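Local coordinates for acyl-[acyl-carrier-protein]--UDP-N-acetylglucosamine O-acyltransferase (Helicobacter pylori, PDB 1J2Z) that transfers a (3R)-hydroxyacyl chain from acyl carrier protein to UDP-N-acetylglucosamine, the first step in building lipid A, at residues N55-P60 / D85-E90. Sequence-based numbering, arbitrary orientation.
Sequences NTEIFP and DNLIRE
The guanidinium of Arg89 is stacked flat over one face of the Phe59 ring, their planes 8° apart. Its CZ stands 3.7 Å from the ring centroid and 16° off the ring normal, a cation-pi contact; Arg89 CD adds a CH-pi contact over the same face. Bends at chi2 and chi3 (both -57°) fold the arginine chain back across the ring. A side-on salt bridge to Glu90 helps hold the guanidinium in this orientation, with NE donating to OE2 at 2.8 Å and NH2 to the syn lone pair of OE1 at 2.9 Å. A second subunit of the trimer continues this polar cluster, where OG1 of its Thr66 hydrogen-bonds to Glu90 OE1 and the carbonyl of its Gln67 accepts from Arg89 NH2. His41 of the same chain also stacks with Phe59.

Backbone pairing is parallel, through hydrogen bonds donated by Glu57 N to Asn86 O and by Ile88 N to Glu57 O; a third runs from Phe59 N to Ile88 O at 2.8 Å. These strands, 57-58 and 87-88, are neighbours on one face of the left-handed beta-helix built from hexapeptide repeats. On the side away from Glu57 and Leu87, Ile58 and Ile88 run side by side, CG1 of Ile58 lying 4.1 Å from CB of Ile88.

At the turn, Asn86 N donates to Thr56 OG1 (3.1 Å), a hydroxyl also hydrogen-bonded to Gly83 O. One water joins Asn55 O to Asn86 O; another links Asn55 ND2 to Asp85 OD2.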
ATOM      1  N   ASN A  55       3.861  18.245  21.398  1.00 17.21           N
ATOM      2  CA  ASN A  55       4.232  18.707  20.071  1.00 19.58           C
ATOM      3  C   ASN A  55       4.109  17.713  18.923  1.00 22.85           C
ATOM      4  O   ASN A  55       4.566  17.988  17.815  1.00 23.11           O
ATOM      5  CB  ASN A  55       5.652  19.273  20.116  1.00 25.25           C
ATOM      6  CG  ASN A  55       5.787  20.408  21.113  1.00 26.78           C
ATOM      7  OD1 ASN A  55       5.077  21.405  21.028  1.00 33.18           O
ATOM      8  ND2 ASN A  55       6.698  20.257  22.065  1.00 30.61           N
ATOM      9  N   THR A  56       3.501  16.561  19.163  1.00 20.94           N
ATOM     10  CA  THR A  56       3.350  15.614  18.067  1.00 18.70           C
ATOM     11  C   THR A  56       2.289  16.149  17.110  1.00 20.33           C
ATOM     12  O   THR A  56       1.294  16.735  17.541  1.00 21.17           O
ATOM     13  CB  THR A  56       2.974  14.217  18.590  1.00 18.93           C
ATOM     14  OG1 THR A  56       4.151  13.596  19.119  1.00 16.91           O
ATOM     15  CG2 THR A  56       2.398  13.348  17.474  1.00 15.19           C
ATOM     16  N   GLU A  57       2.521  15.979  15.811  1.00 17.24           N
ATOM     17  CA  GLU A  57       1.582  16.452  14.798  1.00 18.99           C
ATOM     18  C   GLU A  57       1.101  15.270  13.967  1.00 19.49           C
ATOM     19  O   GLU A  57       1.901  14.453  13.517  1.00 17.07           O
ATOM     20  CB  GLU A  57       2.258  17.489  13.898  1.00 19.54           C
ATOM     21  CG  GLU A  57       1.342  18.114  12.855  1.00 17.46           C
ATOM     22  CD  GLU A  57       2.055  19.169  12.018  1.00 24.47           C
ATOM     23  OE1 GLU A  57       1.392  19.818  11.189  1.00 20.71           O
ATOM     24  OE2 GLU A  57       3.278  19.345  12.188  1.00 24.15           O
ATOM     25  N   ILE A  58      -0.213  15.185  13.775  1.00 17.58           N
ATOM     26  CA  ILE A  58      -0.812  14.086  13.030  1.00 16.39           C
ATOM     27  C   ILE A  58      -1.650  14.619  11.872  1.00 19.78           C
ATOM     28  O   ILE A  58      -2.530  15.458  12.068  1.00 18.92           O
ATOM     29  CB  ILE A  58      -1.691  13.242  13.968  1.00 15.83           C
ATOM     30  CG1 ILE A  58      -0.841  12.774  15.157  1.00 17.23           C
ATOM     31  CG2 ILE A  58      -2.298  12.065  13.208  1.00 14.06           C
ATOM     32  CD1 ILE A  58      -1.619  12.081  16.249  1.00 19.98           C
ATOM     33  N   PHE A  59      -1.377  14.115  10.671  1.00 19.43           N
ATOM     34  CA  PHE A  59      -2.067  14.560   9.464  1.00 16.08           C
ATOM     35  C   PHE A  59      -3.423  13.898   9.179  1.00 19.29           C
ATOM     36  O   PHE A  59      -3.770  12.883   9.779  1.00 20.53           O
ATOM     37  CB  PHE A  59      -1.114  14.427   8.275  1.00 15.23           C
ATOM     38  CG  PHE A  59      -0.014  15.459   8.279  1.00 17.37           C
ATOM     39  CD1 PHE A  59       0.999  15.416   9.236  1.00 17.90           C
ATOM     40  CD2 PHE A  59      -0.012  16.496   7.350  1.00 21.22           C
ATOM     41  CE1 PHE A  59       2.002  16.391   9.270  1.00 24.97           C
ATOM     42  CE2 PHE A  59       0.983  17.481   7.369  1.00 19.51           C
ATOM     43  CZ  PHE A  59       1.994  17.430   8.331  1.00 22.58           C
ATOM     44  N   PRO A  60      -4.201  14.469   8.240  1.00 19.54           N
ATOM     45  CA  PRO A  60      -5.527  13.963   7.869  1.00 19.10           C
ATOM     46  C   PRO A  60      -5.711  12.475   7.627  1.00 18.10           C
ATOM     47  O   PRO A  60      -4.879  11.813   7.014  1.00 20.72           O
ATOM     48  CB  PRO A  60      -5.875  14.781   6.623  1.00 20.91           C
ATOM     49  CG  PRO A  60      -5.173  16.079   6.867  1.00 17.71           C
ATOM     50  CD  PRO A  60      -3.833  15.616   7.385  1.00 15.56           C
ATOM     51  N   ASP A  85       7.263  15.286  19.761  1.00 18.85           N
ATOM     52  CA  ASP A  85       7.809  15.747  18.495  1.00 20.43           C
ATOM     53  C   ASP A  85       7.734  14.744  17.356  1.00 20.83           C
ATOM     54  O   ASP A  85       8.634  14.672  16.524  1.00 17.47           O
ATOM     55  CB  ASP A  85       9.257  16.188  18.698  1.00 21.43           C
ATOM     56  CG  ASP A  85       9.382  17.307  19.709  1.00 24.45           C
ATOM     57  OD1 ASP A  85       8.744  18.359  19.509  1.00 27.91           O
ATOM     58  OD2 ASP A  85      10.116  17.135  20.703  1.00 27.10           O
ATOM     59  N   ASN A  86       6.661  13.968  17.312  1.00 21.27           N
ATOM     60  CA  ASN A  86       6.506  13.002  16.243  1.00 17.86           C
ATOM     61  C   ASN A  86       5.721  13.595  15.083  1.00 22.31           C
ATOM     62  O   ASN A  86       4.945  14.538  15.252  1.00 16.67           O
ATOM     63  CB  ASN A  86       5.794  11.752  16.756  1.00 20.40           C
ATOM     64  CG  ASN A  86       6.661  10.940  17.692  1.00 14.86           C
ATOM     65  OD1 ASN A  86       7.718  10.450  17.299  1.00 20.61           O
ATOM     66  ND2 ASN A  86       6.225  10.799  18.935  1.00 17.39           N
ATOM     67  N   LEU A  87       5.953  13.044  13.899  1.00 22.43           N
ATOM     68  CA  LEU A  87       5.247  13.456  12.693  1.00 19.84           C
ATOM     69  C   LEU A  87       4.580  12.184  12.190  1.00 20.88           C
ATOM     70  O   LEU A  87       5.260  11.214  11.853  1.00 18.32           O
ATOM     71  CB  LEU A  87       6.229  13.982  11.642  1.00 20.83           C
ATOM     72  CG  LEU A  87       6.832  15.366  11.891  1.00 29.64           C
ATOM     73  CD1 LEU A  87       7.979  15.631  10.911  1.00 26.10           C
ATOM     74  CD2 LEU A  87       5.742  16.412  11.740  1.00 31.10           C
ATOM     75  N   ILE A  88       3.253  12.175  12.172  1.00 19.03           N
ATOM     76  CA  ILE A  88       2.519  11.007  11.709  1.00 18.70           C
ATOM     77  C   ILE A  88       1.665  11.448  10.534  1.00 20.35           C
ATOM     78  O   ILE A  88       0.720  12.221  10.692  1.00 18.09           O
ATOM     79  CB  ILE A  88       1.650  10.419  12.843  1.00 20.85           C
ATOM     80  CG1 ILE A  88       2.564   9.954  13.986  1.00 16.50           C
ATOM     81  CG2 ILE A  88       0.811   9.260  12.318  1.00 20.40           C
ATOM     82  CD1 ILE A  88       1.834   9.430  15.210  1.00 24.81           C
ATOM     83  N   ARG A  89       2.011  10.948   9.353  1.00 20.55           N
ATOM     84  CA  ARG A  89       1.325  11.336   8.131  1.00 17.94           C
ATOM     85  C   ARG A  89      -0.019  10.684   7.831  1.00 19.05           C
ATOM     86  O   ARG A  89      -0.506   9.829   8.573  1.00 16.74           O
ATOM     87  CB  ARG A  89       2.273  11.153   6.942  1.00 17.71           C
ATOM     88  CG  ARG A  89       3.536  12.009   7.043  1.00 19.47           C
ATOM     89  CD  ARG A  89       3.206  13.504   7.185  1.00 17.82           C
ATOM     90  NE  ARG A  89       2.377  14.012   6.090  1.00 20.88           N
ATOM     91  CZ  ARG A  89       2.699  15.047   5.315  1.00 22.76           C
ATOM     92  NH1 ARG A  89       3.841  15.692   5.501  1.00 18.72           N
ATOM     93  NH2 ARG A  89       1.867  15.457   4.365  1.00 19.71           N
ATOM     94  N   GLU A  90      -0.602  11.119   6.718  1.00 16.77           N
ATOM     95  CA  GLU A  90      -1.906  10.664   6.246  1.00 16.81           C
ATOM     96  C   GLU A  90      -2.089   9.154   6.086  1.00 17.14           C
ATOM     97  O   GLU A  90      -1.203   8.451   5.604  1.00 19.45           O
ATOM     98  CB  GLU A  90      -2.220  11.324   4.899  1.00 16.79           C
ATOM     99  CG  GLU A  90      -2.301  12.844   4.919  1.00 18.24           C
ATOM    100  CD  GLU A  90      -0.949  13.535   4.820  1.00 18.51           C
ATOM    101  OE1 GLU A  90      -0.947  14.756   4.575  1.00 18.97           O
ATOM    102  OE2 GLU A  90       0.106  12.880   4.986  1.00 16.49           O
TER
HETATM  103  O   HOH W   1       6.093  17.104  15.582  1.00 24.59           O
HETATM  104  O   HOH W   2       8.756  18.281  22.880  1.00 32.10           O